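Side-chain contacts in lysyl oxidase (Pichia pastoris, PDB 1W7C), which probably oxidises primary amines, including peptidyl lysine side chains, to aldehydes, using a copper ion and a protein-derived topaquinone cofactor: residues Thr43-Ala48 / Glu388-Tyr393; Val55-Thr60 / Val131-Arg136; Leu492-Asp497 / Ala671-Thr676; Ile545-Asn550 / Ile574-Gly579. All blocks are in the same frame, centred on the assembly; numbering follows the deposited sequence. Where two conformers were deposited one is given.

Overall arrangement
The four contacts form two touching pairs. Interactions 1 and 2 have centres 10 Å apart. Interaction 1 joins the N2 domain region to the enzyme domain; interaction 2 packs strand 53-61 on the loop before helix 136-150. Tyr389 N lies 2.9 Å from Leu56 O, and Glu388 OE1 lies 3.0 Å from Trp57 NE1. Interactions 3 and 4, centres 11 Å apart, belong to the enzyme domain and share neighbouring strands, 569-576 and 670-678. Both touch the second subunit. Interaction 3 holds Asp497, a calcium ligand. Interactions 2 and 3 have centres 28 Å apart. The His133 side chain of interaction 2 lies about 11 Å from that of Asp358, the predicted proton acceptor of the active site.

Interaction 1: residues Thr43-Ala48 / Glu388-Tyr393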
loop_
_atom_site.group_PDB
_atom_site.type_symbol
_atom_site.label_atom_id
_atom_site.label_comp_id
_atom_site.label_asym_id
_atom_site.label_seq_id
_atom_site.Cartn_x
_atom_site.Cartn_y
_atom_site.Cartn_z
ATOM N N THR A 43 -36.946 21.238 27.191
ATOM C CA THR A 43 -36.668 20.480 28.401
ATOM C C THR A 43 -35.203 20.031 28.384
ATOM O O THR A 43 -34.675 19.652 27.321
ATOM C CB THR A 43 -37.608 19.263 28.433
ATOM O OG1 THR A 43 -38.970 19.717 28.468
ATOM C CG2 THR A 43 -37.407 18.420 29.700
ATOM N N GLU A 44 -34.547 20.073 29.539
ATOM C CA GLU A 44 -33.195 19.502 29.675
ATOM C C GLU A 44 -33.250 18.022 29.358
ATOM O O GLU A 44 -34.185 17.333 29.757
ATOM C CB GLU A 44 -32.668 19.691 31.100
ATOM C CG GLU A 44 -32.416 21.134 31.486
ATOM C CD GLU A 44 -32.240 21.300 32.991
ATOM O OE1 GLU A 44 -33.251 21.538 33.693
ATOM O OE2 GLU A 44 -31.094 21.173 33.468
ATOM N N VAL A 45 -32.227 17.533 28.668
ATOM C CA VAL A 45 -32.192 16.164 28.203
ATOM C C VAL A 45 -32.334 15.184 29.364
ATOM O O VAL A 45 -32.979 14.138 29.226
ATOM C CB VAL A 45 -30.903 15.923 27.408
ATOM C CG1 VAL A 45 -30.747 14.442 27.083
ATOM C CG2 VAL A 45 -30.914 16.799 26.091
ATOM N N THR A 46 -31.761 15.530 30.515
ATOM C CA THR A 46 -31.849 14.667 31.702
ATOM C C THR A 46 -33.272 14.537 32.287
ATOM O O THR A 46 -33.519 13.657 33.103
ATOM C CB THR A 46 -30.853 15.118 32.807
ATOM O OG1 THR A 46 -30.950 16.534 33.041
ATOM C CG2 THR A 46 -29.400 14.887 32.364
ATOM N N LYS A 47 -34.196 15.394 31.851
ATOM C CA LYS A 47 -35.584 15.354 32.305
ATOM C C LYS A 47 -36.576 15.020 31.187
ATOM O O LYS A 47 -37.777 15.010 31.402
ATOM C CB LYS A 47 -35.946 16.713 32.926
ATOM C CG LYS A 47 -35.074 17.087 34.135
ATOM C CD LYS A 47 -35.372 18.483 34.642
ATOM C CE LYS A 47 -34.484 18.868 35.834
ATOM N NZ LYS A 47 -34.621 20.314 36.172
ATOM N N ALA A 48 -36.049 14.716 30.006
ATOM C CA ALA A 48 -36.822 14.592 28.795
ATOM C C ALA A 48 -37.327 13.168 28.560
ATOM O O ALA A 48 -36.726 12.189 29.005
ATOM C CB ALA A 48 -35.989 15.068 27.588
ATOM N N GLU A 388 -23.312 18.344 22.330
ATOM C CA GLU A 388 -24.412 17.353 22.304
ATOM C C GLU A 388 -25.186 17.423 23.604
ATOM O O GLU A 388 -24.598 17.468 24.669
ATOM C CB GLU A 388 -23.913 15.926 22.118
ATOM C CG GLU A 388 -23.022 15.726 20.919
ATOM C CD GLU A 388 -22.787 14.266 20.623
ATOM O OE1 GLU A 388 -23.665 13.630 19.939
ATOM O OE2 GLU A 388 -21.708 13.760 21.036
ATOM N N TYR A 389 -26.511 17.408 23.508
ATOM C CA TYR A 389 -27.384 17.199 24.670
ATOM C C TYR A 389 -26.971 18.081 25.835
ATOM O O TYR A 389 -26.612 17.595 26.932
ATOM C CB TYR A 389 -27.326 15.758 25.143
ATOM C CG TYR A 389 -27.646 14.695 24.137
ATOM C CD1 TYR A 389 -28.961 14.433 23.754
ATOM C CD2 TYR A 389 -26.643 13.890 23.625
ATOM C CE1 TYR A 389 -29.247 13.418 22.858
ATOM C CE2 TYR A 389 -26.914 12.886 22.735
ATOM C CZ TYR A 389 -28.209 12.649 22.348
ATOM O OH TYR A 389 -28.456 11.632 21.471
ATOM N N ASP A 390 -26.997 19.370 25.579
ATOM C CA ASP A 390 -26.847 20.395 26.609
ATOM C C ASP A 390 -25.405 20.670 27.071
ATOM O O ASP A 390 -25.209 21.533 27.904
ATOM C CB ASP A 390 -27.740 20.088 27.828
ATOM C CG ASP A 390 -29.243 20.088 27.490
ATOM O OD1 ASP A 390 -30.019 19.450 28.256
ATOM O OD2 ASP A 390 -29.734 20.710 26.507
ATOM N N GLU A 391 -24.402 19.969 26.522
ATOM C CA GLU A 391 -23.026 20.148 26.941
ATOM C C GLU A 391 -22.061 20.423 25.774
ATOM O O GLU A 391 -22.145 19.810 24.708
ATOM C CB GLU A 391 -22.568 18.945 27.763
ATOM C CG GLU A 391 -23.373 18.784 29.055
ATOM C CD GLU A 391 -22.983 17.549 29.828
ATOM O OE1 GLU A 391 -23.219 16.441 29.309
ATOM O OE2 GLU A 391 -22.448 17.694 30.948
ATOM N N PHE A 392 -21.204 21.425 25.979
ATOM C CA PHE A 392 -20.091 21.713 25.098
ATOM C C PHE A 392 -18.906 20.876 25.540
ATOM O O PHE A 392 -18.520 20.915 26.698
ATOM C CB PHE A 392 -19.797 23.219 25.155
ATOM C CG PHE A 392 -18.709 23.697 24.207
ATOM C CD1 PHE A 392 -17.372 23.716 24.597
ATOM C CD2 PHE A 392 -19.036 24.183 22.951
ATOM C CE1 PHE A 392 -16.371 24.204 23.736
ATOM C CE2 PHE A 392 -18.055 24.654 22.083
ATOM C CZ PHE A 392 -16.718 24.676 22.482
ATOM N N TYR A 393 -18.335 20.116 24.601
ATOM C CA TYR A 393 -17.218 19.206 24.865
ATOM C C TYR A 393 -15.938 19.786 24.234
ATOM O O TYR A 393 -15.882 19.997 23.015
ATOM C CB TYR A 393 -17.478 17.827 24.238
ATOM C CG TYR A 393 -18.603 17.004 24.835
ATOM C CD1 TYR A 393 -19.937 17.342 24.615
ATOM C CD2 TYR A 393 -18.332 15.856 25.564
ATOM C CE1 TYR A 393 -20.956 16.576 25.125
ATOM C CE2 TYR A 393 -19.344 15.089 26.081
ATOM C CZ TYR A 393 -20.661 15.462 25.874
ATOM O OH TYR A 393 -21.685 14.715 26.389
HETATM O O HOH W 1 -32.467 20.312 25.625
HETATM O O HOH W 2 -29.382 17.776 30.177
#
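Asp390 reaches the backbone of Val45 across this contact. From CB, which points toward the loop 43-48, CG turns anti to the carbonyl carbon (chi1 -63°) and directs the carboxylate at that loop. CG lies 3.9 Å from Val45 CG2. OD1 accepts a nearly straight hydrogen bond from Val45 N, 3.0 Å long with an angle of 172° at the hydrogen. The N-H meets this oxygen almost in line with its C-O bond. A water 2.6 Å from Asp390 OD1 donates to it and accepts from Thr46 N, so OD1 takes two bonds. The other oxygen, OD2, takes a bond from a second water, which also donates to Thr43 O. Asp390 sits in a type I' turn from Glu388 to Glu391, the tight link of a beta hairpin between strands 380-388 and 391-405 of the enzyme domain. The facing loop, with its 3-10 turn 45-47, belongs to the N2 domain region. Beside the carboxylate, the two methyls of Val45 pack on Tyr389. CG1 lies 3.8 Å from Tyr389 CD1, while CG2 comes in the ring plane at the edge. Tyr389 OH accepts a hydrogen bond from Arg136 N, at the start of helix 136-150.

Interaction 2: residues Val55-Thr60 / Val131-Arg136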
loop_
_atom_site.group_PDB
_atom_site.type_symbol
_atom_site.label_atom_id
_atom_site.label_comp_id
_atom_site.label_asym_id
_atom_site.label_seq_id
_atom_site.Cartn_x
_atom_site.Cartn_y
_atom_site.Cartn_z
ATOM N N VAL A 55 -33.012 19.749 22.763
ATOM C CA VAL A 55 -32.005 20.007 21.747
ATOM C C VAL A 55 -30.954 18.880 21.709
ATOM O O VAL A 55 -30.374 18.509 22.745
ATOM C CB VAL A 55 -31.312 21.377 22.011
ATOM C CG1 VAL A 55 -30.224 21.683 20.970
ATOM C CG2 VAL A 55 -32.343 22.495 22.015
ATOM N N LEU A 56 -30.669 18.382 20.515
ATOM C CA LEU A 56 -29.593 17.394 20.357
ATOM C C LEU A 56 -28.254 18.019 19.994
ATOM O O LEU A 56 -27.268 17.822 20.694
ATOM C CB LEU A 56 -29.936 16.331 19.296
ATOM C CG LEU A 56 -30.923 15.249 19.637
ATOM C CD1 LEU A 56 -32.332 15.782 19.493
ATOM C CD2 LEU A 56 -30.687 14.043 18.714
ATOM N N TRP A 57 -28.255 18.731 18.863
ATOM C CA TRP A 57 -27.029 19.173 18.201
ATOM C C TRP A 57 -27.109 20.645 17.804
ATOM O O TRP A 57 -28.189 21.148 17.467
ATOM C CB TRP A 57 -26.783 18.326 16.952
ATOM C CG TRP A 57 -26.501 16.902 17.266
ATOM C CD1 TRP A 57 -25.765 16.414 18.319
ATOM C CD2 TRP A 57 -26.991 15.764 16.560
ATOM N NE1 TRP A 57 -25.756 15.043 18.285
ATOM C CE2 TRP A 57 -26.489 14.620 17.209
ATOM C CE3 TRP A 57 -27.797 15.592 15.418
ATOM C CZ2 TRP A 57 -26.789 13.319 16.784
ATOM C CZ3 TRP A 57 -28.092 14.297 14.992
ATOM C CH2 TRP A 57 -27.585 13.180 15.671
ATOM N N ILE A 58 -25.968 21.321 17.904
ATOM C CA ILE A 58 -25.780 22.694 17.461
ATOM C C ILE A 58 -24.374 22.801 16.885
ATOM O O ILE A 58 -23.405 22.614 17.615
ATOM C CB ILE A 58 -25.902 23.713 18.620
ATOM C CG1 ILE A 58 -27.264 23.626 19.303
ATOM C CG2 ILE A 58 -25.649 25.109 18.071
ATOM C CD1 ILE A 58 -27.390 24.487 20.557
ATOM N N GLU A 59 -24.291 23.026 15.575
ATOM C CA GLU A 59 -22.999 23.062 14.904
ATOM C C GLU A 59 -22.969 24.059 13.755
ATOM O O GLU A 59 -23.997 24.572 13.329
ATOM C CB GLU A 59 -22.600 21.678 14.393
ATOM C CG GLU A 59 -23.465 21.188 13.256
ATOM C CD GLU A 59 -22.871 20.026 12.473
ATOM O OE1 GLU A 59 -21.727 19.606 12.751
ATOM O OE2 GLU A 59 -23.585 19.567 11.555
ATOM N N THR A 60 -21.763 24.310 13.237
ATOM C CA THR A 60 -21.623 25.186 12.081
ATOM C C THR A 60 -22.331 24.624 10.861
ATOM O O THR A 60 -22.133 23.460 10.518
ATOM C CB THR A 60 -20.165 25.367 11.767
ATOM O OG1 THR A 60 -19.536 26.004 12.887
ATOM C CG2 THR A 60 -19.962 26.280 10.554
ATOM N N VAL A 131 -38.414 6.457 12.641
ATOM C CA VAL A 131 -37.114 6.301 11.978
ATOM C C VAL A 131 -36.092 7.280 12.585
ATOM O O VAL A 131 -35.101 7.657 11.967
ATOM C CB VAL A 131 -37.217 6.472 10.439
ATOM C CG1 VAL A 131 -38.027 5.363 9.820
ATOM C CG2 VAL A 131 -37.764 7.827 10.041
ATOM N N GLY A 132 -36.330 7.648 13.823
ATOM C CA GLY A 132 -35.582 8.676 14.490
ATOM C C GLY A 132 -34.149 8.264 14.845
ATOM O O GLY A 132 -33.728 7.111 14.685
ATOM N N HIS A 133 -33.385 9.233 15.312
ATOM C CA HIS A 133 -32.044 8.985 15.820
ATOM C C HIS A 133 -32.125 8.141 17.083
ATOM O O HIS A 133 -32.994 8.360 17.958
ATOM C CB HIS A 133 -31.361 10.309 16.126
ATOM C CG HIS A 133 -29.939 10.167 16.550
ATOM N ND1 HIS A 133 -28.982 9.594 15.753
ATOM C CD2 HIS A 133 -29.326 10.471 17.715
ATOM C CE1 HIS A 133 -27.827 9.586 16.398
ATOM N NE2 HIS A 133 -28.021 10.072 17.605
ATOM N N LEU A 134 -31.212 7.194 17.202
ATOM C CA LEU A 134 -31.056 6.424 18.426
ATOM C C LEU A 134 -30.328 7.288 19.442
ATOM O O LEU A 134 -29.111 7.200 19.617
ATOM C CB LEU A 134 -30.287 5.131 18.143
ATOM C CG LEU A 134 -30.096 4.184 19.332
ATOM C CD1 LEU A 134 -31.433 3.765 19.958
ATOM C CD2 LEU A 134 -29.291 2.947 18.906
ATOM N N ASP A 135 -31.106 8.162 20.064
ATOM C CA ASP A 135 -30.578 9.173 20.932
ATOM C C ASP A 135 -30.600 8.681 22.375
ATOM O O ASP A 135 -31.001 7.551 22.653
ATOM C CB ASP A 135 -31.263 10.543 20.748
ATOM C CG ASP A 135 -32.660 10.603 21.257
ATOM O OD1 ASP A 135 -33.189 11.751 21.217
ATOM O OD2 ASP A 135 -33.325 9.593 21.617
ATOM N N ARG A 136 -30.171 9.526 23.296
ATOM C CA ARG A 136 -30.043 9.122 24.702
ATOM C C ARG A 136 -31.400 8.683 25.250
ATOM O O ARG A 136 -31.484 7.744 26.035
ATOM C CB ARG A 136 -29.483 10.244 25.554
ATOM C CG ARG A 136 -28.025 10.459 25.327
ATOM C CD ARG A 136 -27.385 11.449 26.249
ATOM N NE ARG A 136 -25.965 11.538 25.936
ATOM C CZ ARG A 136 -25.152 12.478 26.376
ATOM N NH1 ARG A 136 -25.588 13.419 27.203
ATOM N NH2 ARG A 136 -23.876 12.451 26.010
#
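Trp57 and His133 form a T-shaped (edge-to-face) aromatic pair. It joins strand 53-61 of the N2 domain region to the loop before helix 136-150. The strand carries a classic beta bulge here, with Leu56 and Trp57 both opposite Val86. In the aromatic contact, the six-membered ring of Trp57 turns its edge to the imidazole face. The planes meet at 66° and the centroids are 4.8 Å apart. Trp57 CH2 stands 3.6 Å above the imidazole plane, over its centre. Trp57 CZ2 lies 3.6 Å from His133 NE2. The His133 CG is anti to its backbone N (chi1 -175°), which brings the ring face across the tip of the indole. The apolar contacts come from Leu56. Its CD2 lies 4.0 Å from His133 CD2 and 4.1 Å from Asp135 CB, so one methyl touches both loop residues. The polar ends find partners beyond these segments. Trp57 NE1 bonds Glu388 OE1 of the enzyme domain. Asp135 is the N-cap of helix 136-150: its OD1 pairs with Tyr54 OH, and its OD2 accepts from Lys138 N.

Interaction 3: residues Leu492-Asp497 / Ala671-Thr676. With CA (calcium ion), chain D.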
loop_
_atom_site.group_PDB
_atom_site.type_symbol
_atom_site.label_atom_id
_atom_site.label_comp_id
_atom_site.label_asym_id
_atom_site.label_seq_id
_atom_site.Cartn_x
_atom_site.Cartn_y
_atom_site.Cartn_z
ATOM N N LEU A 492 -15.791 2.997 3.667
ATOM C CA LEU A 492 -15.635 4.410 4.071
ATOM C C LEU A 492 -15.780 5.242 2.795
ATOM O O LEU A 492 -15.170 4.903 1.787
ATOM C CB LEU A 492 -14.245 4.702 4.681
ATOM C CG LEU A 492 -13.919 4.100 6.014
ATOM C CD1 LEU A 492 -13.450 2.674 5.859
ATOM C CD2 LEU A 492 -12.855 4.936 6.737
ATOM N N ASN A 493 -16.522 6.342 2.863
ATOM C CA ASN A 493 -16.717 7.268 1.749
ATOM C C ASN A 493 -15.998 8.569 2.048
ATOM O O ASN A 493 -16.172 9.138 3.124
ATOM C CB ASN A 493 -18.202 7.555 1.536
ATOM C CG ASN A 493 -18.470 8.347 0.297
ATOM O OD1 ASN A 493 -18.932 9.488 0.378
ATOM N ND2 ASN A 493 -18.245 7.738 -0.884
ATOM N N TYR A 494 -15.226 9.042 1.068
ATOM C CA TYR A 494 -14.591 10.350 1.134
ATOM C C TYR A 494 -15.108 11.255 0.015
ATOM O O TYR A 494 -15.130 10.894 -1.147
ATOM C CB TYR A 494 -13.084 10.209 0.973
ATOM C CG TYR A 494 -12.371 9.500 2.117
ATOM C CD1 TYR A 494 -12.349 8.112 2.162
ATOM C CD2 TYR A 494 -11.726 10.194 3.113
ATOM C CE1 TYR A 494 -11.714 7.456 3.211
ATOM C CE2 TYR A 494 -11.094 9.565 4.132
ATOM C CZ TYR A 494 -11.082 8.183 4.173
ATOM O OH TYR A 494 -10.407 7.531 5.186
ATOM N N LYS A 495 -15.484 12.471 0.390
ATOM C CA LYS A 495 -15.800 13.520 -0.570
ATOM C C LYS A 495 -14.494 14.199 -0.958
ATOM O O LYS A 495 -13.821 14.792 -0.097
ATOM C CB LYS A 495 -16.767 14.522 0.039
ATOM C CG LYS A 495 -17.280 15.552 -0.931
ATOM C CD LYS A 495 -18.127 16.584 -0.190
ATOM C CE LYS A 495 -18.794 17.600 -1.134
ATOM N NZ LYS A 495 -19.484 18.656 -0.311
ATOM N N VAL A 496 -14.099 14.074 -2.221
ATOM C CA VAL A 496 -12.837 14.592 -2.709
ATOM C C VAL A 496 -13.169 15.616 -3.791
ATOM O O VAL A 496 -13.315 15.288 -4.982
ATOM C CB VAL A 496 -11.944 13.444 -3.281
ATOM C CG1 VAL A 496 -10.592 13.969 -3.702
ATOM C CG2 VAL A 496 -11.761 12.302 -2.280
ATOM N N ASP A 497 -13.320 16.862 -3.380
ATOM C CA ASP A 497 -13.707 17.920 -4.295
ATOM C C ASP A 497 -12.438 18.558 -4.851
ATOM O O ASP A 497 -12.034 19.670 -4.518
ATOM C CB ASP A 497 -14.626 18.916 -3.604
ATOM C CG ASP A 497 -15.096 20.003 -4.499
ATOM O OD1 ASP A 497 -14.912 19.895 -5.761
ATOM O OD2 ASP A 497 -15.699 20.992 -4.000
ATOM N N ALA A 671 -6.251 0.533 4.172
ATOM C CA ALA A 671 -6.782 0.951 2.880
ATOM C C ALA A 671 -6.293 2.370 2.595
ATOM O O ALA A 671 -6.123 3.172 3.517
ATOM C CB ALA A 671 -8.283 0.893 2.890
ATOM N N SER A 672 -6.033 2.673 1.313
ATOM C CA SER A 672 -5.473 4.010 1.016
ATOM C C SER A 672 -5.761 4.355 -0.445
ATOM O O SER A 672 -5.975 3.480 -1.299
ATOM C CB SER A 672 -3.964 4.076 1.247
ATOM O OG SER A 672 -3.264 3.249 0.307
ATOM N N PHE A 673 -5.728 5.652 -0.743
ATOM C CA PHE A 673 -5.662 6.109 -2.132
ATOM C C PHE A 673 -4.749 7.347 -2.160
ATOM O O PHE A 673 -4.498 7.986 -1.130
ATOM C CB PHE A 673 -7.010 6.449 -2.773
ATOM C CG PHE A 673 -7.763 7.591 -2.108
ATOM C CD1 PHE A 673 -7.616 8.906 -2.533
ATOM C CD2 PHE A 673 -8.674 7.328 -1.110
ATOM C CE1 PHE A 673 -8.338 9.927 -1.949
ATOM C CE2 PHE A 673 -9.412 8.337 -0.535
ATOM C CZ PHE A 673 -9.250 9.655 -0.962
ATOM N N MET A 674 -4.229 7.643 -3.350
ATOM C CA MET A 674 -3.376 8.808 -3.550
ATOM C C MET A 674 -4.022 9.738 -4.607
ATOM O O MET A 674 -4.704 9.310 -5.510
ATOM C CB MET A 674 -1.970 8.432 -4.027
ATOM C CG MET A 674 -1.024 8.039 -2.926
ATOM S SD MET A 674 0.560 7.549 -3.558
ATOM C CE MET A 674 1.511 7.736 -2.242
ATOM N N LEU A 675 -3.692 11.024 -4.420
ATOM C CA LEU A 675 -3.974 12.067 -5.387
ATOM C C LEU A 675 -2.602 12.585 -5.797
ATOM O O LEU A 675 -1.894 13.193 -5.005
ATOM C CB LEU A 675 -4.783 13.197 -4.734
ATOM C CG LEU A 675 -6.095 12.741 -4.074
ATOM C CD1 LEU A 675 -6.780 13.946 -3.468
ATOM C CD2 LEU A 675 -7.020 11.995 -5.024
ATOM N N THR A 676 -2.262 12.330 -7.060
ATOM C CA THR A 676 -0.905 12.618 -7.529
ATOM C C THR A 676 -0.907 13.472 -8.790
ATOM O O THR A 676 -1.725 13.268 -9.681
ATOM C CB THR A 676 -0.061 11.325 -7.650
ATOM O OG1 THR A 676 1.339 11.654 -7.824
ATOM C CG2 THR A 676 -0.449 10.487 -8.819
HETATM CA CA CA D . -14.420 20.197 -7.963
HETATM O O HOH W 3 -13.859 20.424 -10.310
#
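The ring of Phe673 turns its edge to one face of Tyr494 in a T-shaped (edge-to-face) pair. The planes stand at 76° and the centroids are 5.7 Å apart. Phe673 CE2 lies over the tyrosine face, 4.0 Å from Tyr494 CD1, and that CD1 is in the plane of the phenylalanine ring. The Val496 and Phe673 side chains meet from opposite directions, Val496 CG2 3.9 Å from Phe673 CZ. Phe673 CG takes the crowded position between its backbone N and carbonyl carbon (chi1 62°), which carries the ring across to Tyr494 and Val496. The strands 488-498 and 670-678 are not hydrogen-bonded neighbours. Their axes pass 10.6 Å apart at 21°, and the side chains fill the space between two layers of the beta sandwich of the copper amine oxidase enzyme domain. An alanine at Phe673 would be likely to open a gap between these layers and leave the Tyr494 face and Val496 CG2 without their partner. Further along, Val496 CG1 meets Leu675 CD1 at 3.8 Å as the two side chains slide past each other. Next in sequence, Asp497 turns to a calcium ion, which its OD1 binds at 2.3 Å. Asp499 and Asp643, the carbonyls of Leu498 and Ile644, and a water complete the site. Asp497 OD2 forms a salt bridge with Lys65.

Interaction 4: residues Ile545-Asn550 / Ile574-Gly579; sequences INWPEN and IMPGGG
Trp547 lays its indole against Pro576. Ile545 leads into this contact, packing on strand 602-606. Asn546 OD1 then accepts from Asn601 N, and Trp547 N bonds Asn601 OD1. The indole carries the whole contact with strand 569-576. Its CG is anti to the carbonyl carbon (chi1 -60°), and the ring spreads over the proline. Pro576 CB lies 3.7 Å from the centroid of the five-membered ring, 14° off the normal, a CH-pi contact. Pro576 CG stands 3.6 Å above the indole plane, over the middle of the ring system. Pro576 CD continues the row, 3.8 Å from Trp547 CZ3. The far end of the indole reaches the strand itself: CH2 lies 3.6 Å from Ile574 O and 4.0 Å from Ile574 CG2. A serine in place of Trp547 would probably strip the cover from Pro576 and leave the loop without its apolar grip on the strand. Beyond Pro548, the segment ends at the dimer interface, where Asn550 O bonds His653 NE2 of the second subunit and Asn550 OD1 bonds the backbone N of His582 of that subunit. The loop thus contacts both strand 569-576 and the second subunit. Between the two segments the contact is mainly apolar and CH-pi, so it depends on the flat indole fitting closely over the proline ring.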
loop_
_atom_site.group_PDB
_atom_site.type_symbol
_atom_site.label_atom_id
_atom_site.label_comp_id
_atom_site.label_asym_id
_atom_site.label_seq_id
_atom_site.Cartn_x
_atom_site.Cartn_y
_atom_site.Cartn_z
ATOM N N ILE A 545 -17.836 3.935 -10.856
ATOM C CA ILE A 545 -16.627 3.487 -11.477
ATOM C C ILE A 545 -16.002 2.453 -10.563
ATOM O O ILE A 545 -15.816 2.705 -9.379
ATOM C CB ILE A 545 -15.646 4.651 -11.689
ATOM C CG1 ILE A 545 -16.205 5.625 -12.716
ATOM C CG2 ILE A 545 -14.247 4.145 -12.106
ATOM C CD1 ILE A 545 -15.603 6.979 -12.675
ATOM N N ASN A 546 -15.641 1.295 -11.119
ATOM C CA ASN A 546 -14.856 0.316 -10.398
ATOM C C ASN A 546 -13.457 0.275 -10.995
ATOM O O ASN A 546 -13.301 0.423 -12.208
ATOM C CB ASN A 546 -15.532 -1.046 -10.448
ATOM C CG ASN A 546 -16.816 -1.080 -9.596
ATOM O OD1 ASN A 546 -16.874 -0.439 -8.530
ATOM N ND2 ASN A 546 -17.778 -1.847 -10.013
ATOM N N TRP A 547 -12.462 0.130 -10.136
ATOM C CA TRP A 547 -11.086 0.093 -10.616
ATOM C C TRP A 547 -10.914 -1.036 -11.673
ATOM O O TRP A 547 -11.511 -2.106 -11.561
ATOM C CB TRP A 547 -10.118 -0.081 -9.440
ATOM C CG TRP A 547 -10.223 1.031 -8.438
ATOM C CD1 TRP A 547 -10.514 0.913 -7.099
ATOM C CD2 TRP A 547 -9.971 2.433 -8.661
ATOM N NE1 TRP A 547 -10.539 2.149 -6.521
ATOM C CE2 TRP A 547 -10.227 3.098 -7.456
ATOM C CE3 TRP A 547 -9.601 3.194 -9.774
ATOM C CZ2 TRP A 547 -10.010 4.475 -7.289
ATOM C CZ3 TRP A 547 -9.430 4.568 -9.625
ATOM C CH2 TRP A 547 -9.670 5.190 -8.412
ATOM N N PRO A 548 -10.120 -0.789 -12.716
ATOM C CA PRO A 548 -10.094 -1.670 -13.883
ATOM C C PRO A 548 -9.357 -2.989 -13.608
ATOM O O PRO A 548 -8.403 -3.051 -12.793
ATOM C CB PRO A 548 -9.320 -0.852 -14.919
ATOM C CG PRO A 548 -8.446 0.062 -14.059
ATOM C CD PRO A 548 -9.353 0.436 -12.954
ATOM N N GLU A 549 -9.805 -4.024 -14.298
ATOM C CA GLU A 549 -9.161 -5.324 -14.227
ATOM C C GLU A 549 -7.681 -5.155 -14.561
ATOM O O GLU A 549 -7.318 -4.472 -15.507
ATOM C CB GLU A 549 -9.831 -6.269 -15.207
ATOM C CG GLU A 549 -9.306 -7.691 -15.146
ATOM C CD GLU A 549 -10.268 -8.688 -15.775
ATOM O OE1 GLU A 549 -11.115 -8.282 -16.609
ATOM O OE2 GLU A 549 -10.172 -9.900 -15.466
ATOM N N ASN A 550 -6.851 -5.847 -13.803
ATOM C CA ASN A 550 -5.397 -5.819 -13.977
ATOM C C ASN A 550 -4.833 -4.413 -13.966
ATOM O O ASN A 550 -3.765 -4.161 -14.511
ATOM C CB ASN A 550 -4.969 -6.556 -15.261
ATOM C CG ASN A 550 -3.463 -6.809 -15.289
ATOM O OD1 ASN A 550 -2.870 -7.218 -14.289
ATOM N ND2 ASN A 550 -2.851 -6.612 -16.467
ATOM N N ILE A 574 -6.242 10.079 -9.506
ATOM C CA ILE A 574 -6.776 9.375 -8.328
ATOM C C ILE A 574 -6.323 7.926 -8.461
ATOM O O ILE A 574 -6.829 7.194 -9.324
ATOM C CB ILE A 574 -8.304 9.450 -8.249
ATOM C CG1 ILE A 574 -8.794 10.903 -8.326
ATOM C CG2 ILE A 574 -8.771 8.770 -6.969
ATOM C CD1 ILE A 574 -10.314 11.035 -8.343
ATOM N N MET A 575 -5.347 7.543 -7.627
ATOM C CA MET A 575 -4.623 6.262 -7.766
ATOM C C MET A 575 -5.045 5.382 -6.580
ATOM O O MET A 575 -4.782 5.730 -5.439
ATOM C CB MET A 575 -3.110 6.585 -7.696
ATOM C CG MET A 575 -2.260 5.350 -7.750
ATOM S SD MET A 575 -0.494 5.698 -7.572
ATOM C CE MET A 575 -0.437 7.255 -8.172
ATOM N N PRO A 576 -5.667 4.236 -6.824
ATOM C CA PRO A 576 -5.996 3.347 -5.704
ATOM C C PRO A 576 -4.760 2.708 -5.098
ATOM O O PRO A 576 -3.815 2.414 -5.796
ATOM C CB PRO A 576 -6.884 2.291 -6.331
ATOM C CG PRO A 576 -6.436 2.255 -7.790
ATOM C CD PRO A 576 -6.078 3.687 -8.140
ATOM N N GLY A 577 -4.758 2.567 -3.787
ATOM C CA GLY A 577 -3.816 1.720 -3.082
ATOM C C GLY A 577 -4.575 0.483 -2.643
ATOM O O GLY A 577 -5.540 0.045 -3.255
ATOM N N GLY A 578 -4.194 -0.049 -1.518
ATOM C CA GLY A 578 -4.939 -1.148 -0.967
ATOM C C GLY A 578 -6.313 -0.767 -0.510
ATOM O O GLY A 578 -6.656 0.373 -0.322
ATOM N N GLY A 579 -7.157 -1.772 -0.441
ATOM C CA GLY A 579 -8.497 -1.573 0.055
ATOM C C GLY A 579 -9.415 -0.873 -0.897
ATOM O O GLY A 579 -10.371 -0.235 -0.510
#